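Local coordinates for protein UDP-N-Acetylglucosamine 2-Epimerase (Thermus thermophilus, PDB 1V4V) that probably interconverts UDP-N-acetylglucosamine and UDP-N-acetylmannosamine, as a two-domain homodimeric epimerase of the GT-B clan, at residues E197-W211 and H230-V243. Numbering follows the deposited sequence.
Sequences EGPYVTVTMHRRENW and HLTFVYPVHLNPVV
The Tyr235 ring takes Val203 CG1 on one face, 4.1 Å from the ring centroid, and Val237 CG2 on the other. A water lies in the ring plane at its edge. With CG anti to the backbone N (chi1 -179°), Tyr235 reaches along 197-211, past Val203 to Met205, and its OH gives a weak hydrogen bond to Met205 O (3.3 Å). The selenomethionine Met205 crosses the tyrosine nearly at right angles.

The rings of His206 and His238 form an offset stack, centroids 4.2 Å apart and planes at 10°. The same water lies at the edge of His238, 3.1 Å from its ND1. It donates to Pro236 O and accepts a weak bond from Met205 N, bridging the segments. On Trp211, Val243 CG2 sits over one face and Arg208 CA over the other. Phe233 lies beside Val201, with CD2 3.6 Å from Val201 CB.

Strands 200-203 and 232-236 run parallel. Four backbone hydrogen bonds, the first from Thr232 N to Pro199 O just ahead of the strand, join the segments. Helix 214-227 completes this right-handed beta-alpha-beta crossover of a Rossmann-like domain. Without the ring, as with an alanine at Tyr235, a gap between Val203 and Val237 would probably open and Met205 O would lose its weak bond.

Backbone bonds and apolar side chains thus hold the strand part; beyond it, stacked imidazoles and a water mix with Val243 packing on Trp211.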
ATOM      1  N   GLU A 197     -50.522 -11.837  15.274  1.00 32.44           N
ATOM      2  CA  GLU A 197     -50.170 -10.771  16.200  1.00 32.00           C
ATOM      3  C   GLU A 197     -49.021 -11.271  17.086  1.00 29.83           C
ATOM      4  O   GLU A 197     -48.996 -12.440  17.458  1.00 29.97           O
ATOM      5  CB  GLU A 197     -51.386 -10.414  17.063  1.00 32.76           C
ATOM      6  CG  GLU A 197     -51.077  -9.612  18.310  1.00 35.32           C
ATOM      7  CD  GLU A 197     -52.329  -9.272  19.106  1.00 35.67           C
ATOM      8  OE1 GLU A 197     -52.927  -8.208  18.853  1.00 35.52           O
ATOM      9  OE2 GLU A 197     -52.722 -10.078  19.977  1.00 36.68           O
ATOM     10  N   GLY A 198     -48.078 -10.391  17.408  1.00 30.25           N
ATOM     11  CA  GLY A 198     -46.949 -10.772  18.247  1.00 30.16           C
ATOM     12  C   GLY A 198     -47.338 -11.026  19.694  1.00 29.45           C
ATOM     13  O   GLY A 198     -48.529 -11.114  20.001  1.00 33.53           O
ATOM     14  N   PRO A 199     -46.370 -11.116  20.622  1.00 25.91           N
ATOM     15  CA  PRO A 199     -44.916 -10.995  20.440  1.00 24.29           C
ATOM     16  C   PRO A 199     -44.311 -12.127  19.613  1.00 22.44           C
ATOM     17  O   PRO A 199     -44.918 -13.190  19.447  1.00 20.05           O
ATOM     18  CB  PRO A 199     -44.381 -11.010  21.874  1.00 24.89           C
ATOM     19  CG  PRO A 199     -45.551 -10.545  22.696  1.00 29.78           C
ATOM     20  CD  PRO A 199     -46.696 -11.267  22.049  1.00 25.96           C
ATOM     21  N   TYR A 200     -43.093 -11.900  19.129  1.00 20.16           N
ATOM     22  CA  TYR A 200     -42.404 -12.886  18.310  1.00 19.33           C
ATOM     23  C   TYR A 200     -41.053 -13.316  18.850  1.00 17.69           C
ATOM     24  O   TYR A 200     -40.417 -12.599  19.622  1.00 19.32           O
ATOM     25  CB  TYR A 200     -42.145 -12.340  16.906  1.00 20.19           C
ATOM     26  CG  TYR A 200     -43.340 -11.709  16.233  1.00 21.98           C
ATOM     27  CD1 TYR A 200     -43.447 -10.322  16.123  1.00 24.17           C
ATOM     28  CD2 TYR A 200     -44.350 -12.496  15.688  1.00 23.64           C
ATOM     29  CE1 TYR A 200     -44.533  -9.733  15.480  1.00 27.56           C
ATOM     30  CE2 TYR A 200     -45.447 -11.918  15.045  1.00 25.22           C
ATOM     31  CZ  TYR A 200     -45.527 -10.538  14.944  1.00 27.84           C
ATOM     32  OH  TYR A 200     -46.599  -9.962  14.298  1.00 31.46           O
ATOM     33  N   VAL A 201     -40.647 -14.507  18.425  1.00 17.89           N
ATOM     34  CA  VAL A 201     -39.336 -15.064  18.726  1.00 17.43           C
ATOM     35  C   VAL A 201     -38.858 -15.475  17.339  1.00 18.38           C
ATOM     36  O   VAL A 201     -39.538 -16.238  16.653  1.00 19.80           O
ATOM     37  CB  VAL A 201     -39.398 -16.329  19.613  1.00 17.78           C
ATOM     38  CG1 VAL A 201     -38.020 -16.979  19.676  1.00 18.05           C
ATOM     39  CG2 VAL A 201     -39.855 -15.957  21.025  1.00 19.38           C
ATOM     40  N   THR A 202     -37.717 -14.949  16.907  1.00 18.84           N
ATOM     41  CA  THR A 202     -37.200 -15.312  15.593  1.00 20.21           C
ATOM     42  C   THR A 202     -36.289 -16.511  15.748  1.00 21.17           C
ATOM     43  O   THR A 202     -35.463 -16.563  16.663  1.00 19.76           O
ATOM     44  CB  THR A 202     -36.412 -14.153  14.945  1.00 20.53           C
ATOM     45  OG1 THR A 202     -37.293 -13.052  14.694  1.00 23.25           O
ATOM     46  CG2 THR A 202     -35.791 -14.604  13.618  1.00 20.06           C
ATOM     47  N   VAL A 203     -36.468 -17.492  14.869  1.00 20.68           N
ATOM     48  CA  VAL A 203     -35.658 -18.703  14.903  1.00 20.95           C
ATOM     49  C   VAL A 203     -34.906 -18.890  13.597  1.00 24.54           C
ATOM     50  O   VAL A 203     -35.460 -18.672  12.513  1.00 23.33           O
ATOM     51  CB  VAL A 203     -36.522 -19.960  15.149  1.00 21.76           C
ATOM     52  CG1 VAL A 203     -35.657 -21.209  15.052  1.00 23.00           C
ATOM     53  CG2 VAL A 203     -37.188 -19.890  16.518  1.00 21.40           C
ATOM     54  N   THR A 204     -33.648 -19.304  13.721  1.00 26.98           N
ATOM     55  CA  THR A 204     -32.780 -19.549  12.572  1.00 32.94           C
ATOM     56  C   THR A 204     -31.797 -20.696  12.871  1.00 35.75           C
ATOM     57  O   THR A 204     -31.055 -20.665  13.860  1.00 35.38           O
ATOM     58  CB  THR A 204     -31.992 -18.264  12.193  1.00 36.57           C
ATOM     59  OG1 THR A 204     -32.621 -17.637  11.069  1.00 37.06           O
ATOM     60  CG2 THR A 204     -30.537 -18.569  11.870  1.00 39.01           C
HETATM   61  N   MSE A 205     -31.828 -21.739  12.045  1.00 37.08           N
HETATM   62  CA  MSE A 205     -30.907 -22.882  12.206  1.00 38.58           C
HETATM   63  C   MSE A 205     -30.395 -23.283  10.834  1.00 41.68           C
HETATM   64  O   MSE A 205     -31.182 -23.683   9.967  1.00 42.65           O
HETATM   65  CB  MSE A 205     -31.684 -24.051  12.836  0.50 37.07           C
HETATM   66  CG  MSE A 205     -32.042 -23.870  14.334  0.50 35.71           C
HETATM   67 SE   MSE A 205     -32.471 -25.541  15.194  0.50 33.87          SE
HETATM   68  CE  MSE A 205     -34.176 -25.778  14.408  0.50 31.43           C
ATOM     69  N   HIS A 206     -29.090 -23.170  10.614  1.00 45.31           N
ATOM     70  CA  HIS A 206     -28.515 -23.539   9.320  1.00 48.36           C
ATOM     71  C   HIS A 206     -27.019 -23.849   9.328  1.00 48.40           C
ATOM     72  O   HIS A 206     -26.423 -24.002   8.262  1.00 49.36           O
ATOM     73  CB  HIS A 206     -28.768 -22.449   8.274  1.00 50.25           C
ATOM     74  CG  HIS A 206     -28.035 -21.171   8.546  1.00 53.05           C
ATOM     75  ND1 HIS A 206     -26.989 -20.730   7.763  1.00 54.66           N
ATOM     76  CD2 HIS A 206     -28.192 -20.242   9.518  1.00 54.63           C
ATOM     77  CE1 HIS A 206     -26.537 -19.583   8.240  1.00 55.62           C
ATOM     78  NE2 HIS A 206     -27.251 -19.265   9.305  1.00 55.18           N
ATOM     79  N   ARG A 207     -26.412 -23.940  10.507  1.00 48.00           N
ATOM     80  CA  ARG A 207     -24.996 -24.265  10.590  1.00 47.13           C
ATOM     81  C   ARG A 207     -24.867 -25.689  10.062  1.00 44.73           C
ATOM     82  O   ARG A 207     -25.468 -26.616  10.603  1.00 41.20           O
ATOM     83  CB  ARG A 207     -24.516 -24.178  12.041  1.00 49.53           C
ATOM     84  CG  ARG A 207     -23.007 -24.284  12.198  1.00 54.39           C
ATOM     85  CD  ARG A 207     -22.578 -24.080  13.643  1.00 57.55           C
ATOM     86  NE  ARG A 207     -21.123 -24.101  13.780  1.00 60.99           N
ATOM     87  CZ  ARG A 207     -20.302 -23.217  13.218  1.00 62.54           C
ATOM     88  NH1 ARG A 207     -20.787 -22.233  12.474  1.00 63.45           N
ATOM     89  NH2 ARG A 207     -18.991 -23.320  13.398  1.00 63.57           N
ATOM     90  N   ARG A 208     -24.083 -25.864   9.006  1.00 45.08           N
ATOM     91  CA  ARG A 208     -23.922 -27.178   8.400  1.00 46.35           C
ATOM     92  C   ARG A 208     -23.582 -28.304   9.369  1.00 44.37           C
ATOM     93  O   ARG A 208     -24.071 -29.419   9.208  1.00 42.63           O
ATOM     94  CB  ARG A 208     -22.869 -27.140   7.292  1.00 50.82           C
ATOM     95  CG  ARG A 208     -22.987 -28.330   6.360  1.00 56.12           C
ATOM     96  CD  ARG A 208     -21.691 -28.649   5.641  1.00 59.71           C
ATOM     97  NE  ARG A 208     -21.839 -29.834   4.800  1.00 63.80           N
ATOM     98  CZ  ARG A 208     -22.277 -31.012   5.238  1.00 65.86           C
ATOM     99  NH1 ARG A 208     -22.614 -31.170   6.512  1.00 67.47           N
ATOM    100  NH2 ARG A 208     -22.386 -32.035   4.400  1.00 67.12           N
ATOM    101  N   GLU A 209     -22.748 -28.028  10.370  1.00 43.57           N
ATOM    102  CA  GLU A 209     -22.374 -29.066  11.328  1.00 41.78           C
ATOM    103  C   GLU A 209     -23.547 -29.513  12.196  1.00 39.71           C
ATOM    104  O   GLU A 209     -23.558 -30.635  12.700  1.00 39.74           O
ATOM    105  CB  GLU A 209     -21.218 -28.599  12.224  1.00 44.41           C
ATOM    106  CG  GLU A 209     -21.552 -27.468  13.179  1.00 48.71           C
ATOM    107  CD  GLU A 209     -20.466 -27.259  14.220  1.00 51.70           C
ATOM    108  OE1 GLU A 209     -20.241 -28.177  15.035  1.00 52.81           O
ATOM    109  OE2 GLU A 209     -19.835 -26.182  14.223  1.00 53.53           O
ATOM    110  N   ASN A 210     -24.529 -28.636  12.372  1.00 36.43           N
ATOM    111  CA  ASN A 210     -25.708 -28.963  13.171  1.00 34.89           C
ATOM    112  C   ASN A 210     -26.743 -29.723  12.335  1.00 32.67           C
ATOM    113  O   ASN A 210     -27.733 -30.218  12.867  1.00 27.90           O
ATOM    114  CB  ASN A 210     -26.350 -27.688  13.736  1.00 35.05           C
ATOM    115  CG  ASN A 210     -25.711 -27.227  15.041  1.00 37.47           C
ATOM    116  OD1 ASN A 210     -24.764 -27.839  15.537  1.00 33.94           O
ATOM    117  ND2 ASN A 210     -26.237 -26.140  15.607  1.00 34.58           N
ATOM    118  N   TRP A 211     -26.506 -29.814  11.026  1.00 34.16           N
ATOM    119  CA  TRP A 211     -27.417 -30.511  10.109  1.00 36.16           C
ATOM    120  C   TRP A 211     -28.096 -31.744  10.697  1.00 33.83           C
ATOM    121  O   TRP A 211     -29.323 -31.806  10.783  1.00 33.96           O
ATOM    122  CB  TRP A 211     -26.676 -30.960   8.839  1.00 41.75           C
ATOM    123  CG  TRP A 211     -26.545 -29.959   7.738  1.00 46.66           C
ATOM    124  CD1 TRP A 211     -25.898 -30.149   6.548  1.00 48.90           C
ATOM    125  CD2 TRP A 211     -27.076 -28.631   7.695  1.00 47.98           C
ATOM    126  NE1 TRP A 211     -25.993 -29.026   5.769  1.00 50.17           N
ATOM    127  CE2 TRP A 211     -26.712 -28.077   6.446  1.00 49.41           C
ATOM    128  CE3 TRP A 211     -27.823 -27.852   8.585  1.00 48.57           C
ATOM    129  CZ2 TRP A 211     -27.069 -26.782   6.068  1.00 49.84           C
ATOM    130  CZ3 TRP A 211     -28.177 -26.568   8.209  1.00 48.81           C
ATOM    131  CH2 TRP A 211     -27.800 -26.047   6.961  1.00 50.62           C
ATOM    132  N   HIS A 230     -48.733 -18.033  23.751  1.00 21.82           N
ATOM    133  CA  HIS A 230     -48.984 -16.637  23.402  1.00 23.24           C
ATOM    134  C   HIS A 230     -47.894 -15.998  22.557  1.00 22.03           C
ATOM    135  O   HIS A 230     -48.022 -14.844  22.143  1.00 22.55           O
ATOM    136  CB  HIS A 230     -49.199 -15.803  24.666  1.00 26.32           C
ATOM    137  CG  HIS A 230     -50.396 -16.211  25.461  1.00 30.23           C
ATOM    138  ND1 HIS A 230     -51.645 -16.367  24.894  1.00 32.50           N
ATOM    139  CD2 HIS A 230     -50.545 -16.487  26.776  1.00 29.68           C
ATOM    140  CE1 HIS A 230     -52.506 -16.720  25.826  1.00 31.69           C
ATOM    141  NE2 HIS A 230     -51.865 -16.801  26.980  1.00 31.73           N
ATOM    142  N   LEU A 231     -46.815 -16.736  22.314  1.00 22.14           N
ATOM    143  CA  LEU A 231     -45.719 -16.232  21.496  1.00 19.68           C
ATOM    144  C   LEU A 231     -45.763 -16.898  20.135  1.00 19.15           C
ATOM    145  O   LEU A 231     -46.182 -18.044  20.012  1.00 20.48           O
ATOM    146  CB  LEU A 231     -44.362 -16.558  22.135  1.00 19.52           C
ATOM    147  CG  LEU A 231     -44.105 -16.076  23.558  1.00 21.00           C
ATOM    148  CD1 LEU A 231     -42.669 -16.434  23.954  1.00 21.29           C
ATOM    149  CD2 LEU A 231     -44.321 -14.585  23.638  1.00 23.10           C
ATOM    150  N   THR A 232     -45.323 -16.181  19.109  1.00 19.44           N
ATOM    151  CA  THR A 232     -45.282 -16.756  17.775  1.00 19.51           C
ATOM    152  C   THR A 232     -43.824 -16.893  17.370  1.00 19.47           C
ATOM    153  O   THR A 232     -43.082 -15.918  17.373  1.00 18.55           O
ATOM    154  CB  THR A 232     -46.006 -15.882  16.761  1.00 23.32           C
ATOM    155  OG1 THR A 232     -47.396 -15.820  17.108  1.00 23.79           O
ATOM    156  CG2 THR A 232     -45.851 -16.466  15.354  1.00 21.64           C
ATOM    157  N   PHE A 233     -43.425 -18.116  17.037  1.00 19.00           N
ATOM    158  CA  PHE A 233     -42.050 -18.404  16.636  1.00 19.54           C
ATOM    159  C   PHE A 233     -41.945 -18.369  15.120  1.00 20.11           C
ATOM    160  O   PHE A 233     -42.548 -19.188  14.430  1.00 21.40           O
ATOM    161  CB  PHE A 233     -41.630 -19.771  17.194  1.00 18.59           C
ATOM    162  CG  PHE A 233     -41.630 -19.827  18.704  1.00 18.19           C
ATOM    163  CD1 PHE A 233     -42.828 -19.891  19.412  1.00 18.58           C
ATOM    164  CD2 PHE A 233     -40.433 -19.736  19.415  1.00 18.28           C
ATOM    165  CE1 PHE A 233     -42.845 -19.859  20.806  1.00 19.57           C
ATOM    166  CE2 PHE A 233     -40.429 -19.701  20.810  1.00 17.71           C
ATOM    167  CZ  PHE A 233     -41.641 -19.762  21.514  1.00 19.71           C
ATOM    168  N   VAL A 234     -41.180 -17.405  14.615  1.00 20.76           N
ATOM    169  CA  VAL A 234     -41.009 -17.225  13.176  1.00 21.17           C
ATOM    170  C   VAL A 234     -39.657 -17.752  12.736  1.00 21.51           C
ATOM    171  O   VAL A 234     -38.610 -17.270  13.175  1.00 21.65           O
ATOM    172  CB  VAL A 234     -41.158 -15.747  12.797  1.00 20.84           C
ATOM    173  CG1 VAL A 234     -41.121 -15.593  11.280  1.00 21.00           C
ATOM    174  CG2 VAL A 234     -42.474 -15.212  13.357  1.00 21.78           C
ATOM    175  N   TYR A 235     -39.700 -18.732  11.838  1.00 21.65           N
ATOM    176  CA  TYR A 235     -38.515 -19.416  11.360  1.00 22.36           C
ATOM    177  C   TYR A 235     -38.338 -19.442   9.837  1.00 23.94           C
ATOM    178  O   TYR A 235     -38.983 -20.231   9.149  1.00 26.84           O
ATOM    179  CB  TYR A 235     -38.574 -20.847  11.916  1.00 21.08           C
ATOM    180  CG  TYR A 235     -37.433 -21.793  11.595  1.00 21.73           C
ATOM    181  CD1 TYR A 235     -36.268 -21.357  10.968  1.00 19.23           C
ATOM    182  CD2 TYR A 235     -37.517 -23.139  11.963  1.00 21.44           C
ATOM    183  CE1 TYR A 235     -35.210 -22.241  10.718  1.00 22.80           C
ATOM    184  CE2 TYR A 235     -36.472 -24.025  11.718  1.00 22.83           C
ATOM    185  CZ  TYR A 235     -35.325 -23.574  11.100  1.00 22.72           C
ATOM    186  OH  TYR A 235     -34.291 -24.450  10.885  1.00 24.50           O
ATOM    187  N   PRO A 236     -37.478 -18.565   9.295  1.00 26.06           N
ATOM    188  CA  PRO A 236     -37.241 -18.547   7.845  1.00 27.65           C
ATOM    189  C   PRO A 236     -36.287 -19.719   7.610  1.00 27.44           C
ATOM    190  O   PRO A 236     -35.102 -19.627   7.920  1.00 29.28           O
ATOM    191  CB  PRO A 236     -36.555 -17.199   7.614  1.00 27.92           C
ATOM    192  CG  PRO A 236     -37.001 -16.364   8.796  1.00 28.91           C
ATOM    193  CD  PRO A 236     -36.920 -17.357   9.924  1.00 25.58           C
ATOM    194  N   VAL A 237     -36.806 -20.825   7.089  1.00 27.95           N
ATOM    195  CA  VAL A 237     -35.992 -22.017   6.869  1.00 27.61           C
ATOM    196  C   VAL A 237     -35.184 -22.005   5.576  1.00 29.86           C
ATOM    197  O   VAL A 237     -35.719 -21.723   4.505  1.00 30.19           O
ATOM    198  CB  VAL A 237     -36.876 -23.282   6.875  1.00 26.14           C
ATOM    199  CG1 VAL A 237     -36.006 -24.534   6.901  1.00 26.11           C
ATOM    200  CG2 VAL A 237     -37.815 -23.251   8.060  1.00 27.12           C
ATOM    201  N   HIS A 238     -33.895 -22.320   5.671  1.00 30.75           N
ATOM    202  CA  HIS A 238     -33.061 -22.354   4.474  1.00 34.56           C
ATOM    203  C   HIS A 238     -33.591 -23.370   3.460  1.00 34.67           C
ATOM    204  O   HIS A 238     -34.235 -24.356   3.828  1.00 29.71           O
ATOM    205  CB  HIS A 238     -31.607 -22.663   4.837  1.00 39.75           C
ATOM    206  CG  HIS A 238     -30.837 -21.462   5.290  1.00 44.95           C
ATOM    207  ND1 HIS A 238     -31.067 -20.845   6.502  1.00 47.52           N
ATOM    208  CD2 HIS A 238     -29.878 -20.734   4.672  1.00 46.99           C
ATOM    209  CE1 HIS A 238     -30.285 -19.785   6.607  1.00 47.60           C
ATOM    210  NE2 HIS A 238     -29.553 -19.694   5.512  1.00 48.35           N
ATOM    211  N   LEU A 239     -33.317 -23.117   2.183  1.00 36.92           N
ATOM    212  CA  LEU A 239     -33.788 -23.972   1.094  1.00 39.39           C
ATOM    213  C   LEU A 239     -33.204 -25.380   1.022  1.00 40.15           C
ATOM    214  O   LEU A 239     -33.825 -26.279   0.450  1.00 40.36           O
ATOM    215  CB  LEU A 239     -33.561 -23.267  -0.246  1.00 41.62           C
ATOM    216  CG  LEU A 239     -34.379 -21.994  -0.465  1.00 43.06           C
ATOM    217  CD1 LEU A 239     -33.940 -21.314  -1.750  1.00 45.02           C
ATOM    218  CD2 LEU A 239     -35.857 -22.343  -0.516  1.00 43.12           C
ATOM    219  N   ASN A 240     -32.016 -25.573   1.586  1.00 39.36           N
ATOM    220  CA  ASN A 240     -31.372 -26.882   1.563  1.00 40.22           C
ATOM    221  C   ASN A 240     -32.349 -27.992   1.952  1.00 40.05           C
ATOM    222  O   ASN A 240     -32.871 -28.011   3.068  1.00 37.81           O
ATOM    223  CB  ASN A 240     -30.182 -26.901   2.522  1.00 43.89           C
ATOM    224  CG  ASN A 240     -29.264 -25.713   2.336  1.00 47.14           C
ATOM    225  OD1 ASN A 240     -29.650 -24.569   2.586  1.00 48.67           O
ATOM    226  ND2 ASN A 240     -28.040 -25.974   1.888  1.00 49.99           N
ATOM    227  N   PRO A 241     -32.607 -28.935   1.028  1.00 39.48           N
ATOM    228  CA  PRO A 241     -33.525 -30.047   1.292  1.00 39.30           C
ATOM    229  C   PRO A 241     -33.178 -30.814   2.570  1.00 37.13           C
ATOM    230  O   PRO A 241     -34.067 -31.290   3.274  1.00 37.03           O
ATOM    231  CB  PRO A 241     -33.384 -30.915   0.042  1.00 39.94           C
ATOM    232  CG  PRO A 241     -33.102 -29.900  -1.029  1.00 40.91           C
ATOM    233  CD  PRO A 241     -32.095 -28.994  -0.353  1.00 40.41           C
ATOM    234  N   VAL A 242     -31.885 -30.938   2.859  1.00 36.46           N
ATOM    235  CA  VAL A 242     -31.428 -31.649   4.052  1.00 36.04           C
ATOM    236  C   VAL A 242     -32.008 -31.003   5.310  1.00 34.48           C
ATOM    237  O   VAL A 242     -32.414 -31.691   6.255  1.00 33.73           O
ATOM    238  CB  VAL A 242     -29.887 -31.628   4.162  1.00 38.71           C
ATOM    239  CG1 VAL A 242     -29.440 -32.465   5.349  1.00 39.63           C
ATOM    240  CG2 VAL A 242     -29.265 -32.143   2.875  1.00 40.85           C
ATOM    241  N   VAL A 243     -32.039 -29.675   5.309  1.00 30.65           N
ATOM    242  CA  VAL A 243     -32.570 -28.908   6.430  1.00 28.63           C
ATOM    243  C   VAL A 243     -34.081 -29.082   6.540  1.00 27.77           C
ATOM    244  O   VAL A 243     -34.612 -29.328   7.622  1.00 25.22           O
ATOM    245  CB  VAL A 243     -32.271 -27.405   6.256  1.00 28.47           C
ATOM    246  CG1 VAL A 243     -32.937 -26.599   7.368  1.00 30.46           C
ATOM    247  CG2 VAL A 243     -30.770 -27.173   6.252  1.00 30.23           C
TER
HETATM  248  O   HOH W   1     -47.824 -14.129  19.177  1.00 31.41           O
HETATM  249  O   HOH W   2     -32.551 -20.618   9.190  1.00 35.95           O